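Local structure of amine Dehydrogenase (Pseudomonas putida, 1JMX) at residues B[35-40]-B[73-78]; B[148-153]-B[161-166]; B[195-200]-B[210-215]; B[297-302]-B[341-346]; B[315-320]-B[331-336]. The protein forms the beta-propeller subunit of a heme c-containing amine dehydrogenase, which probably oxidises primary amines and hands the electrons on through its hemes. All blocks are in the same frame, centred on the assembly; numbering follows the deposited sequence.

Interaction 1 (B[35-40]-B[73-78])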
# COMPACT_ATOMS: atom_id res chain seq x y z
N LYS B 35 -30.37 23.71 -5.22
CA LYS B 35 -31.05 22.50 -5.67
C LYS B 35 -30.06 21.34 -5.81
O LYS B 35 -28.85 21.53 -5.83
CB LYS B 35 -31.79 22.74 -7.00
CG LYS B 35 -30.88 22.98 -8.20
CD LYS B 35 -31.65 23.38 -9.45
CE LYS B 35 -32.58 22.27 -9.91
NZ LYS B 35 -33.39 22.71 -11.06
N SER B 36 -30.61 20.13 -5.91
CA SER B 36 -29.80 18.93 -6.05
C SER B 36 -30.36 18.09 -7.18
O SER B 36 -31.57 18.00 -7.37
CB SER B 36 -29.83 18.11 -4.75
OG SER B 36 -29.40 18.89 -3.65
N CYS B 37 -29.46 17.48 -7.95
CA CYS B 37 -29.85 16.63 -9.07
C CYS B 37 -29.23 15.27 -8.85
O CYS B 37 -28.06 15.17 -8.50
CB CYS B 37 -29.31 17.18 -10.40
SG CYS B 37 -29.93 18.78 -11.03
N VAL B 38 -30.02 14.22 -9.00
CA VAL B 38 -29.48 12.88 -8.88
C VAL B 38 -28.95 12.54 -10.27
O VAL B 38 -29.60 12.81 -11.29
CB VAL B 38 -30.55 11.86 -8.45
CG1 VAL B 38 -29.95 10.47 -8.37
CG2 VAL B 38 -31.10 12.25 -7.09
N MET B 39 -27.72 12.04 -10.31
CA MET B 39 -27.08 11.68 -11.56
C MET B 39 -27.26 10.22 -11.93
O MET B 39 -27.43 9.35 -11.07
CB MET B 39 -25.61 12.09 -11.55
CG MET B 39 -25.44 13.59 -11.55
SD MET B 39 -23.76 14.05 -11.90
CE MET B 39 -22.94 13.40 -10.43
N PRO B 40 -27.26 9.93 -13.24
CA PRO B 40 -27.42 8.57 -13.74
C PRO B 40 -26.20 7.69 -13.53
O PRO B 40 -25.07 8.16 -13.44
CB PRO B 40 -27.69 8.80 -15.23
CG PRO B 40 -26.85 10.00 -15.52
CD PRO B 40 -27.12 10.89 -14.36
N ASP B 73 -31.24 23.47 -14.88
CA ASP B 73 -32.57 24.03 -14.66
C ASP B 73 -33.65 22.99 -14.41
O ASP B 73 -34.66 23.27 -13.76
CB ASP B 73 -33.02 24.90 -15.84
CG ASP B 73 -32.37 26.27 -15.85
OD1 ASP B 73 -31.70 26.66 -14.88
OD2 ASP B 73 -32.54 26.98 -16.86
N THR B 74 -33.44 21.78 -14.92
CA THR B 74 -34.44 20.73 -14.78
C THR B 74 -33.86 19.41 -14.27
O THR B 74 -34.61 18.48 -13.97
CB THR B 74 -35.11 20.44 -16.15
OG1 THR B 74 -34.13 19.99 -17.09
CG2 THR B 74 -35.78 21.70 -16.71
N CYS B 75 -32.54 19.34 -14.19
CA CYS B 75 -31.84 18.13 -13.76
C CYS B 75 -31.94 17.02 -14.81
O CYS B 75 -31.74 15.85 -14.48
CB CYS B 75 -32.37 17.60 -12.43
SG CYS B 75 -31.96 18.60 -10.98
N LYS B 76 -32.23 17.39 -16.06
CA LYS B 76 -32.37 16.40 -17.12
C LYS B 76 -31.07 15.96 -17.79
O LYS B 76 -30.24 16.78 -18.16
CB LYS B 76 -33.35 16.89 -18.19
CG LYS B 76 -33.79 15.78 -19.14
CD LYS B 76 -34.03 16.27 -20.57
CE LYS B 76 -35.29 17.11 -20.70
NZ LYS B 76 -35.49 17.61 -22.10
N ASN B 77 -30.93 14.65 -17.97
CA ASN B 77 -29.78 14.05 -18.63
C ASN B 77 -29.99 14.22 -20.14
O ASN B 77 -30.73 13.47 -20.77
CB ASN B 77 -29.68 12.57 -18.26
CG ASN B 77 -28.48 11.88 -18.86
OD1 ASN B 77 -27.55 12.52 -19.36
ND2 ASN B 77 -28.48 10.56 -18.82
N THR B 78 -29.36 15.25 -20.70
CA THR B 78 -29.49 15.59 -22.11
C THR B 78 -28.42 15.02 -23.04
O THR B 78 -28.57 15.04 -24.27
CB THR B 78 -29.49 17.12 -22.29
OG1 THR B 78 -28.26 17.66 -21.79
CG2 THR B 78 -30.66 17.76 -21.56
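Cys-37 and Cys-75 face each other and join in a disulfide, SG to SG 2.0 Å with a chi3 of -78°. On each cysteine SG sits beside its own backbone N (chi1 -66° for Cys-37), and Cys-37 CB ends 3.7 Å from Cys-75 CB. The two segments run nearly in the same direction past this bridge. Upstream of it Lys-35 also leans across: its chain bends at chi3, which carries CE to 3.9 Å from SG of Cys-75 and lets NZ lie next to the 73-74 turn. There NZ is 3.0 Å from Asp-73 O at an angle too poor for a bond; its hydrogen bonds go to the carbonyl oxygens of Pro-5 and Leu-72. The carboxylate of Asp-73 turns off elsewhere, to salt bridges with Arg-55 and Arg-349 and to the backbone N of Leu-7. Downstream, Pro-40 lays its ring against the side chain of Asn-77, CG to CG 4.2 Å. No backbone bonds join the segments, so the disulfide, tying outer strand 32-38 of one blade to the turn into outer strand 76-82 of the next, probably does most to set their spacing; it needs neither burial nor backbone pairing, consistent with its partly exposed place near the periphery.

Interaction 2 (B[148-153]-B[161-166])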
# COMPACT_ATOMS: atom_id res chain seq x y z
N ARG B 148 0.59 8.83 -24.60
CA ARG B 148 0.27 8.28 -23.29
C ARG B 148 0.40 9.31 -22.20
O ARG B 148 1.01 10.36 -22.40
CB ARG B 148 1.20 7.12 -22.94
CG ARG B 148 1.00 5.91 -23.76
CD ARG B 148 1.13 4.67 -22.92
NE ARG B 148 0.27 3.67 -23.50
CZ ARG B 148 -0.92 3.32 -23.03
NH1 ARG B 148 -1.41 3.87 -21.94
NH2 ARG B 148 -1.67 2.53 -23.75
N GLN B 149 -0.15 8.98 -21.03
CA GLN B 149 -0.12 9.80 -19.83
C GLN B 149 -0.76 11.18 -19.96
O GLN B 149 -0.33 12.15 -19.34
CB GLN B 149 1.32 9.89 -19.31
CG GLN B 149 1.89 8.52 -18.93
CD GLN B 149 3.41 8.51 -18.80
OE1 GLN B 149 4.13 9.05 -19.64
NE2 GLN B 149 3.91 7.86 -17.75
N VAL B 150 -1.83 11.25 -20.75
CA VAL B 150 -2.57 12.48 -20.95
C VAL B 150 -3.69 12.54 -19.91
O VAL B 150 -4.34 11.54 -19.64
CB VAL B 150 -3.16 12.57 -22.40
CG1 VAL B 150 -4.29 13.59 -22.47
CG2 VAL B 150 -2.06 12.92 -23.40
N TYR B 151 -3.85 13.71 -19.29
CA TYR B 151 -4.90 13.92 -18.30
C TYR B 151 -5.73 15.17 -18.64
O TYR B 151 -6.36 15.19 -19.69
CB TYR B 151 -4.34 13.90 -16.86
CG TYR B 151 -3.16 14.82 -16.58
CD1 TYR B 151 -3.33 15.97 -15.80
CD2 TYR B 151 -1.89 14.55 -17.09
CE1 TYR B 151 -2.26 16.82 -15.53
CE2 TYR B 151 -0.82 15.40 -16.83
CZ TYR B 151 -1.02 16.54 -16.05
OH TYR B 151 0.02 17.42 -15.82
N LEU B 152 -5.70 16.21 -17.81
CA LEU B 152 -6.47 17.43 -18.06
C LEU B 152 -6.35 18.08 -19.45
O LEU B 152 -5.27 18.16 -20.03
CB LEU B 152 -6.16 18.48 -17.00
CG LEU B 152 -6.49 18.10 -15.56
CD1 LEU B 152 -6.22 19.28 -14.66
CD2 LEU B 152 -7.93 17.67 -15.46
N MET B 153 -7.49 18.58 -19.94
CA MET B 153 -7.59 19.25 -21.24
C MET B 153 -8.56 20.42 -21.13
O MET B 153 -9.54 20.34 -20.40
CB MET B 153 -8.13 18.28 -22.30
CG MET B 153 -7.30 17.04 -22.56
SD MET B 153 -7.90 16.09 -23.98
CE MET B 153 -9.63 15.99 -23.62
N LEU B 161 -7.13 22.94 -28.55
CA LEU B 161 -7.23 22.12 -27.36
C LEU B 161 -5.88 21.98 -26.67
O LEU B 161 -4.93 21.46 -27.24
CB LEU B 161 -7.78 20.73 -27.73
CG LEU B 161 -8.32 19.81 -26.64
CD1 LEU B 161 -9.61 20.38 -26.08
CD2 LEU B 161 -8.56 18.42 -27.22
N TYR B 162 -5.80 22.50 -25.45
CA TYR B 162 -4.58 22.40 -24.66
C TYR B 162 -4.66 21.11 -23.88
O TYR B 162 -5.60 20.88 -23.12
CB TYR B 162 -4.41 23.62 -23.77
CG TYR B 162 -3.94 24.80 -24.58
CD1 TYR B 162 -4.85 25.76 -25.03
CD2 TYR B 162 -2.61 24.91 -24.97
CE1 TYR B 162 -4.44 26.80 -25.86
CE2 TYR B 162 -2.19 25.94 -25.79
CZ TYR B 162 -3.10 26.88 -26.23
OH TYR B 162 -2.67 27.90 -27.04
N VAL B 163 -3.71 20.23 -24.15
CA VAL B 163 -3.65 18.90 -23.56
C VAL B 163 -2.48 18.71 -22.60
O VAL B 163 -1.33 18.85 -22.98
CB VAL B 163 -3.53 17.84 -24.68
CG1 VAL B 163 -3.42 16.45 -24.10
CG2 VAL B 163 -4.73 17.94 -25.63
N ALA B 164 -2.80 18.36 -21.36
CA ALA B 164 -1.78 18.11 -20.36
C ALA B 164 -1.34 16.65 -20.46
O ALA B 164 -2.16 15.74 -20.32
CB ALA B 164 -2.32 18.42 -18.96
N GLY B 165 -0.07 16.45 -20.78
CA GLY B 165 0.49 15.11 -20.88
C GLY B 165 1.92 15.23 -20.41
O GLY B 165 2.19 16.05 -19.55
N PRO B 166 2.86 14.41 -20.92
CA PRO B 166 4.26 14.53 -20.48
C PRO B 166 4.68 15.99 -20.65
O PRO B 166 5.43 16.53 -19.85
CB PRO B 166 5.00 13.61 -21.46
CG PRO B 166 3.99 12.51 -21.65
CD PRO B 166 2.69 13.27 -21.83
O HOH W 1 2.33 16.67 -17.03
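Ala-164 exchanges two backbone hydrogen bonds with consecutive residues facing it, taking Tyr-151 N on its O (2.8 Å) and giving its N to Leu-152 O (2.8 Å), before Met-153 and Val-163 form an antiparallel non-hydrogen-bonded pair. Tyr-151 folds its ring back over this junction: CG stands between the backbone N and the carbonyl carbon (chi1 52°), which brings one face down on the methyl of Ala-164, whose CB is 3.8 Å from the ring centroid in a CH-pi contact. At the ring's edge, a water joins Tyr-151 OH to Gly-165 O. An alanine in place of Tyr-151 is likely to remove the ring from one side of the Ala-164 methyl and leave that water with one anchor fewer. Val-150 CG1 presses tightly on Val-163 CG1 (3.4 Å), the two side chains at about a right angle. Met-153 lies alongside Val-163, its SD 4.0 Å from Val-163 CG2 and equally far from Leu-161 CD2. Beyond the segments, Arg-148 makes a salt bridge to Glu-134 of a neighbouring subunit, and Val-150 O accepts from Tyr-135 OH of that subunit. The loop enters strand 153-155, the first strand of a four-stranded antiparallel sheet, consistent with the start of a propeller blade.

Interaction 3 (B[195-200]-B[210-215])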
# COMPACT_ATOMS: atom_id res chain seq x y z
N PRO B 195 9.91 19.10 -13.87
CA PRO B 195 8.83 19.34 -12.91
C PRO B 195 7.96 18.10 -12.68
O PRO B 195 7.99 17.15 -13.46
CB PRO B 195 8.03 20.46 -13.58
CG PRO B 195 8.24 20.20 -15.04
CD PRO B 195 9.70 19.86 -15.12
N ASP B 196 7.21 18.12 -11.58
CA ASP B 196 6.30 17.02 -11.25
C ASP B 196 4.91 17.64 -11.20
O ASP B 196 4.69 18.67 -10.55
CB ASP B 196 6.67 16.37 -9.92
CG ASP B 196 5.82 15.14 -9.62
OD1 ASP B 196 5.93 14.15 -10.35
OD2 ASP B 196 5.03 15.17 -8.66
N VAL B 197 3.98 17.06 -11.95
CA VAL B 197 2.62 17.58 -11.98
C VAL B 197 1.60 16.49 -11.73
O VAL B 197 1.59 15.45 -12.39
CB VAL B 197 2.28 18.27 -13.33
CG1 VAL B 197 1.03 19.11 -13.19
CG2 VAL B 197 3.44 19.12 -13.82
N LEU B 198 0.75 16.74 -10.74
CA LEU B 198 -0.32 15.84 -10.35
C LEU B 198 -1.52 16.79 -10.18
O LEU B 198 -1.60 17.55 -9.22
CB LEU B 198 0.04 15.15 -9.03
CG LEU B 198 -0.89 14.10 -8.41
CD1 LEU B 198 -2.04 14.76 -7.63
CD2 LEU B 198 -1.42 13.17 -9.51
N TYR B 199 -2.43 16.77 -11.15
CA TYR B 199 -3.58 17.66 -11.11
C TYR B 199 -4.81 17.04 -11.76
O TYR B 199 -4.79 16.68 -12.94
CB TYR B 199 -3.23 18.97 -11.81
CG TYR B 199 -3.63 20.20 -11.04
CD1 TYR B 199 -2.87 20.65 -9.96
CD2 TYR B 199 -4.76 20.92 -11.40
CE1 TYR B 199 -3.23 21.77 -9.25
CE2 TYR B 199 -5.14 22.06 -10.69
CZ TYR B 199 -4.36 22.48 -9.62
OH TYR B 199 -4.72 23.60 -8.92
N PHE B 200 -5.88 16.91 -10.98
CA PHE B 200 -7.14 16.34 -11.47
C PHE B 200 -8.28 17.33 -11.31
O PHE B 200 -9.44 16.95 -11.31
CB PHE B 200 -7.47 15.08 -10.67
CG PHE B 200 -6.40 14.04 -10.70
CD1 PHE B 200 -5.75 13.73 -11.89
CD2 PHE B 200 -6.01 13.40 -9.53
CE1 PHE B 200 -4.73 12.79 -11.92
CE2 PHE B 200 -5.00 12.46 -9.55
CZ PHE B 200 -4.35 12.15 -10.74
N PHE B 210 -6.06 27.96 -17.88
CA PHE B 210 -5.84 26.56 -17.54
C PHE B 210 -4.60 26.60 -16.66
O PHE B 210 -3.49 26.82 -17.15
CB PHE B 210 -5.59 25.74 -18.81
CG PHE B 210 -5.35 24.26 -18.58
CD1 PHE B 210 -5.70 23.65 -17.38
CD2 PHE B 210 -4.77 23.48 -19.58
CE1 PHE B 210 -5.48 22.29 -17.18
CE2 PHE B 210 -4.54 22.11 -19.39
CZ PHE B 210 -4.90 21.52 -18.19
N SER B 211 -4.79 26.43 -15.36
CA SER B 211 -3.69 26.49 -14.43
C SER B 211 -3.50 25.22 -13.64
O SER B 211 -4.46 24.50 -13.36
CB SER B 211 -3.87 27.67 -13.48
OG SER B 211 -4.99 27.47 -12.63
N MET B 212 -2.25 24.94 -13.28
CA MET B 212 -1.89 23.77 -12.50
C MET B 212 -0.67 24.11 -11.67
O MET B 212 0.13 24.96 -12.07
CB MET B 212 -1.54 22.59 -13.41
CG MET B 212 -2.66 22.11 -14.30
SD MET B 212 -2.28 20.54 -15.06
CE MET B 212 -0.99 21.01 -16.19
N LEU B 213 -0.55 23.49 -10.50
CA LEU B 213 0.63 23.68 -9.66
C LEU B 213 1.61 22.57 -10.03
O LEU B 213 1.22 21.54 -10.60
CB LEU B 213 0.30 23.55 -8.17
CG LEU B 213 -0.64 24.51 -7.44
CD1 LEU B 213 -0.63 24.12 -5.97
CD2 LEU B 213 -0.21 25.95 -7.61
N TYR B 214 2.88 22.80 -9.74
CA TYR B 214 3.91 21.81 -10.00
C TYR B 214 5.01 22.02 -8.98
O TYR B 214 5.03 23.03 -8.28
CB TYR B 214 4.45 21.92 -11.43
CG TYR B 214 5.19 23.20 -11.77
CD1 TYR B 214 6.56 23.33 -11.51
CD2 TYR B 214 4.53 24.27 -12.39
CE1 TYR B 214 7.25 24.49 -11.86
CE2 TYR B 214 5.22 25.44 -12.74
CZ TYR B 214 6.57 25.54 -12.47
OH TYR B 214 7.25 26.67 -12.82
N THR B 215 5.88 21.02 -8.83
CA THR B 215 7.01 21.14 -7.92
C THR B 215 8.23 20.90 -8.79
O THR B 215 8.14 20.24 -9.83
CB THR B 215 6.99 20.10 -6.77
OG1 THR B 215 7.05 18.77 -7.30
CG2 THR B 215 5.75 20.25 -5.91
O HOH W 2 3.71 18.28 -7.34
O HOH W 3 1.32 19.10 -9.12
O HOH W 4 -3.63 26.01 -10.48
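The carbonyl oxygen of Asp-196 is gripped from several directions: Thr-215 N donates to it from 3.1 Å in the carbonyl plane, the CA-H of Tyr-214 approaches with CA at 3.3 Å, and a water adds a weak bond. Asp-196 N answers with a bond of 2.9 Å to Thr-215 O, which makes the two residues a single antiparallel hydrogen-bonded bridge. Past it the backbones separate and a water fills in, accepting from Leu-198 N at 2.9 Å and donating to Leu-213 O.

Val-197 sets its two methyls against different residues of the strand. CG1, set opposite its backbone N (chi1 -165°), lies 3.6 Å from Leu-213 O, with Met-212 SD a little farther off, while CG2 touches Tyr-214 CB at 3.8 Å. Tyr-199 covers the next stretch. Its ring lies flat on the backbone, with Met-212 CA 3.9 Å from the centroid and almost exactly over the centre. Met-212 slides past it the other way, so that SD packs on Tyr-199 CB at 3.7 Å and meets the ring obliquely, a Met-aromatic contact. A further water connects Tyr-199 OH with Ser-211 OG.

The carboxylate of Asp-196 is held by Arg-140 of a neighbouring subunit, and Tyr-199 OH bonds to His-203 and to the N of Gly-260 in strand 257-262 of the next blade. Strand 209-218 is paired on one edge with strand 230-239, and residues 195-200 run beside the other, pairing at Asp-196 alone, with Tyr-151 of the loop leading into the preceding blade packed against Val-197 and Met-212.

Interaction 4 (B[297-302]-B[341-346])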
# COMPACT_ATOMS: atom_id res chain seq x y z
N TYR B 297 -8.58 19.34 2.78
CA TYR B 297 -9.43 19.80 1.69
C TYR B 297 -8.56 19.69 0.44
O TYR B 297 -7.34 19.88 0.51
CB TYR B 297 -9.89 21.24 1.90
CG TYR B 297 -10.99 21.42 2.93
CD1 TYR B 297 -10.69 21.78 4.24
CD2 TYR B 297 -12.33 21.24 2.58
CE1 TYR B 297 -11.69 21.96 5.18
CE2 TYR B 297 -13.34 21.42 3.52
CZ TYR B 297 -13.01 21.78 4.82
OH TYR B 297 -14.00 21.91 5.78
N TYR B 298 -9.16 19.33 -0.69
CA TYR B 298 -8.40 19.17 -1.93
C TYR B 298 -8.40 20.36 -2.88
O TYR B 298 -7.35 20.77 -3.38
CB TYR B 298 -8.98 18.03 -2.77
CG TYR B 298 -8.80 16.62 -2.29
CD1 TYR B 298 -7.72 16.25 -1.49
CD2 TYR B 298 -9.68 15.63 -2.72
CE1 TYR B 298 -7.53 14.90 -1.13
CE2 TYR B 298 -9.50 14.30 -2.37
CZ TYR B 298 -8.42 13.94 -1.58
OH TYR B 298 -8.26 12.61 -1.28
N CYS B 299 -9.59 20.87 -3.14
CA CYS B 299 -9.80 21.90 -4.13
C CYS B 299 -10.29 23.29 -3.74
O CYS B 299 -11.34 23.44 -3.11
CB CYS B 299 -10.73 21.30 -5.18
SG CYS B 299 -10.77 22.13 -6.74
N VAL B 300 -9.57 24.32 -4.18
CA VAL B 300 -9.95 25.70 -3.93
C VAL B 300 -10.88 26.17 -5.05
O VAL B 300 -10.84 25.64 -6.16
CB VAL B 300 -8.74 26.69 -3.87
CG1 VAL B 300 -7.95 26.51 -2.59
CG2 VAL B 300 -7.84 26.55 -5.08
N ALA B 301 -11.72 27.14 -4.72
CA ALA B 301 -12.65 27.75 -5.68
C ALA B 301 -12.89 29.19 -5.24
O ALA B 301 -13.14 29.44 -4.07
CB ALA B 301 -13.96 26.97 -5.75
N PHE B 302 -12.72 30.12 -6.16
CA PHE B 302 -12.95 31.54 -5.90
C PHE B 302 -14.25 31.97 -6.59
O PHE B 302 -14.56 31.49 -7.68
CB PHE B 302 -11.82 32.37 -6.53
CG PHE B 302 -10.70 32.72 -5.59
CD1 PHE B 302 -9.43 32.19 -5.79
CD2 PHE B 302 -10.90 33.62 -4.55
CE1 PHE B 302 -8.37 32.56 -4.97
CE2 PHE B 302 -9.85 34.00 -3.73
CZ PHE B 302 -8.58 33.47 -3.94
N THR B 341 -12.71 13.46 -5.25
CA THR B 341 -11.90 14.29 -6.15
C THR B 341 -12.65 15.31 -7.01
O THR B 341 -12.10 15.82 -7.97
CB THR B 341 -11.02 13.43 -7.09
OG1 THR B 341 -11.85 12.66 -7.97
CG2 THR B 341 -10.11 12.50 -6.29
N THR B 342 -13.89 15.61 -6.64
CA THR B 342 -14.72 16.57 -7.37
C THR B 342 -14.10 17.98 -7.39
O THR B 342 -13.37 18.35 -6.47
CB THR B 342 -16.13 16.68 -6.74
OG1 THR B 342 -17.01 17.36 -7.64
CG2 THR B 342 -16.08 17.46 -5.44
N THR B 343 -14.39 18.74 -8.44
CA THR B 343 -13.89 20.11 -8.54
C THR B 343 -15.02 21.14 -8.60
O THR B 343 -15.86 21.12 -9.51
CB THR B 343 -12.83 20.30 -9.71
OG1 THR B 343 -12.74 21.68 -10.08
CG2 THR B 343 -13.17 19.50 -10.90
N PRO B 344 -15.14 21.98 -7.55
CA PRO B 344 -16.15 23.03 -7.43
C PRO B 344 -16.03 24.02 -8.59
O PRO B 344 -14.98 24.62 -8.79
CB PRO B 344 -15.80 23.69 -6.10
CG PRO B 344 -15.24 22.54 -5.31
CD PRO B 344 -14.34 21.90 -6.32
N GLN B 345 -17.12 24.19 -9.32
CA GLN B 345 -17.16 25.06 -10.49
C GLN B 345 -18.12 26.26 -10.32
O GLN B 345 -19.32 26.08 -10.09
CB GLN B 345 -17.58 24.21 -11.69
CG GLN B 345 -16.65 24.21 -12.88
CD GLN B 345 -15.23 23.85 -12.55
OE1 GLN B 345 -14.79 22.72 -12.79
NE2 GLN B 345 -14.47 24.82 -12.09
N VAL B 346 -17.58 27.47 -10.43
CA VAL B 346 -18.35 28.71 -10.27
C VAL B 346 -18.72 29.37 -11.61
O VAL B 346 -17.88 29.48 -12.51
CB VAL B 346 -17.58 29.72 -9.36
CG1 VAL B 346 -18.41 30.97 -9.09
CG2 VAL B 346 -17.22 29.07 -8.04
O HOH W 5 -12.29 24.96 -8.73
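The ring of Tyr-298 approaches Thr-341 obliquely, its CD2 4.3 Å from Thr-341 CA, and it also meets the ring of Phe-258, planes about 35° apart. Its OH is taken by an acidic side chain of another protein chain, while Thr-341 OG1 bonds to Tyr-95 OH. At the far end Phe-302 turns its ring off to an edge-to-face contact with Tyr-271 and offers Val-346 only its backbone, O to CG2 3.6 Å. Between these ends the pyrrolidine ring of Pro-344 takes most of the contact. Cys-299 lays SG against Pro-344 CD at 3.6 Å, a position it reaches because SG stands opposite the backbone N (chi1 -162°); Thr-343 OG1 lies a little farther from that sulfur, at 3.9 Å. Ala-301 CB then meets Pro-344 CB at 3.8 Å. A water donates to both Val-300 O (3.0 Å) and Pro-344 O (2.7 Å). Tyr-298 and Cys-299 together face Gly-312 in a classic beta bulge. The segments run almost parallel as inner strands of adjacent sheets, where the C-terminal strand 345-348 joins strand 12-18, the closure of the ring known in beta-propellers as molecular velcro.

Interaction 5 (B[315-320]-B[331-336])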
# COMPACT_ATOMS: atom_id res chain seq x y z
N PHE B 315 -14.65 15.40 2.24
CA PHE B 315 -15.89 15.00 2.88
C PHE B 315 -17.07 15.70 2.22
O PHE B 315 -16.98 16.12 1.07
CB PHE B 315 -15.86 15.30 4.38
CG PHE B 315 -14.90 14.44 5.16
CD1 PHE B 315 -14.15 14.99 6.20
CD2 PHE B 315 -14.75 13.09 4.88
CE1 PHE B 315 -13.28 14.20 6.94
CE2 PHE B 315 -13.88 12.30 5.62
CZ PHE B 315 -13.14 12.86 6.65
N ASN B 316 -18.17 15.85 2.96
CA ASN B 316 -19.37 16.47 2.42
C ASN B 316 -19.62 17.94 2.77
O ASN B 316 -20.76 18.39 2.68
CB ASN B 316 -20.61 15.64 2.79
CG ASN B 316 -20.86 15.61 4.27
OD1 ASN B 316 -20.04 16.06 5.06
ND2 ASN B 316 -22.00 15.06 4.66
N ASP B 317 -18.59 18.68 3.16
CA ASP B 317 -18.79 20.09 3.48
C ASP B 317 -17.85 21.06 2.77
O ASP B 317 -16.68 20.75 2.52
CB ASP B 317 -18.73 20.33 5.00
CG ASP B 317 -17.33 20.18 5.58
OD1 ASP B 317 -16.91 19.04 5.84
OD2 ASP B 317 -16.64 21.21 5.78
N LEU B 318 -18.40 22.21 2.38
CA LEU B 318 -17.63 23.27 1.76
C LEU B 318 -17.25 24.25 2.87
O LEU B 318 -18.09 24.63 3.68
CB LEU B 318 -18.45 24.07 0.74
CG LEU B 318 -19.01 23.54 -0.59
CD1 LEU B 318 -17.91 22.92 -1.41
CD2 LEU B 318 -20.11 22.57 -0.31
N ALA B 319 -15.98 24.62 2.93
CA ALA B 319 -15.57 25.60 3.92
C ALA B 319 -15.58 26.92 3.16
O ALA B 319 -15.18 26.97 2.00
CB ALA B 319 -14.16 25.30 4.43
N VAL B 320 -16.14 27.96 3.76
CA VAL B 320 -16.18 29.27 3.11
C VAL B 320 -15.22 30.16 3.88
O VAL B 320 -15.35 30.31 5.09
CB VAL B 320 -17.59 29.91 3.10
CG1 VAL B 320 -17.57 31.21 2.31
CG2 VAL B 320 -18.60 28.95 2.51
N ASN B 331 -19.61 26.99 6.92
CA ASN B 331 -19.53 25.70 6.25
C ASN B 331 -20.87 25.39 5.63
O ASN B 331 -21.91 25.58 6.25
CB ASN B 331 -19.20 24.57 7.23
CG ASN B 331 -17.79 24.64 7.74
OD1 ASN B 331 -17.54 25.15 8.83
ND2 ASN B 331 -16.85 24.15 6.94
N ILE B 332 -20.82 24.91 4.39
CA ILE B 332 -22.02 24.51 3.67
C ILE B 332 -22.01 22.99 3.75
O ILE B 332 -21.09 22.34 3.27
CB ILE B 332 -21.97 24.95 2.18
CG1 ILE B 332 -21.91 26.48 2.08
CG2 ILE B 332 -23.18 24.41 1.41
CD1 ILE B 332 -21.68 26.99 0.69
N LYS B 333 -23.00 22.43 4.44
CA LYS B 333 -23.11 20.99 4.57
C LYS B 333 -23.93 20.46 3.39
O LYS B 333 -25.07 20.87 3.19
CB LYS B 333 -23.77 20.62 5.91
CG LYS B 333 -24.06 19.13 6.13
CD LYS B 333 -22.79 18.30 6.25
CE LYS B 333 -21.93 18.71 7.45
NZ LYS B 333 -20.68 17.89 7.57
N LEU B 334 -23.31 19.61 2.58
CA LEU B 334 -23.97 19.03 1.41
C LEU B 334 -24.70 17.73 1.73
O LEU B 334 -24.24 16.92 2.54
CB LEU B 334 -22.95 18.72 0.33
CG LEU B 334 -22.11 19.85 -0.25
CD1 LEU B 334 -21.08 19.25 -1.19
CD2 LEU B 334 -23.01 20.83 -0.96
N PRO B 335 -25.87 17.52 1.11
CA PRO B 335 -26.62 16.28 1.36
C PRO B 335 -25.80 15.10 0.80
O PRO B 335 -25.14 15.24 -0.23
CB PRO B 335 -27.90 16.50 0.54
CG PRO B 335 -28.10 17.97 0.60
CD PRO B 335 -26.69 18.49 0.37
N GLY B 336 -25.83 13.97 1.49
CA GLY B 336 -25.10 12.80 1.03
C GLY B 336 -23.75 12.58 1.69
O GLY B 336 -23.59 12.78 2.88
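Leu-318 and Ile-332 form an antiparallel hydrogen-bonded pair, N to O 2.8 Å in both directions, and Leu-334 N extends the pairing with a bond to Asn-316 O. Side-chain polar bonds centre on Asn-316. Its OD1 accepts from Lys-333 NZ at 3.2 Å, the lysine having bent at chi2 and chi3 (66° and 62°) to curl its amino group back across the amide. Its ND2 gives a hydrogen to Gly-336 O at 3.3 Å, coming from above the carbonyl plane instead of along a lone pair. Replacing Asn-316 by an alanine would probably let the lysine end swing loose and leave the Gly-336 carbonyl without this donor. Of the charges, Asp-317 OD1 is 4.3 Å from Lys-333 NZ, beyond a salt bridge; the carboxylate bonds instead to Tyr-297 OH and His-295. Apolar contacts occupy the opposite face: Leu-318 CD2 wedges hard against Leu-334 CG (3.4 Å), the two side chains at about a right angle, and Val-320 CG2 meets Ile-332 CD1 at 4.1 Å. These are the two outer strands of a blade, 317-322 and 327-333, joined as a hairpin; strand 309-312 flanks the first, and Val-16 and Val-26 of the adjoining sheet cover the leucine-isoleucine face.

Overall arrangement
From the N terminus, interaction 1 closes the first loop, bridging strand 32-38 and the turn before strand 76-82 near the rim. Interactions 2 and 3 follow in series, each a short loop: 148-153 folds back on 161-166, and 195-200 on 210-215. These two touch, Tyr-151 and Leu-152 packing on Val-197, Tyr-199 and Phe-210, and so tie neighbouring blades together. Interaction 4 spans the last long loop, from 297-302 to 341-346, and interaction 5, a hairpin, is nested inside it; the two touch through Tyr-297 and Asp-317. Interactions 1 and 4 reach the same sheet, built from both chain ends, though their centres lie about 20 Å apart.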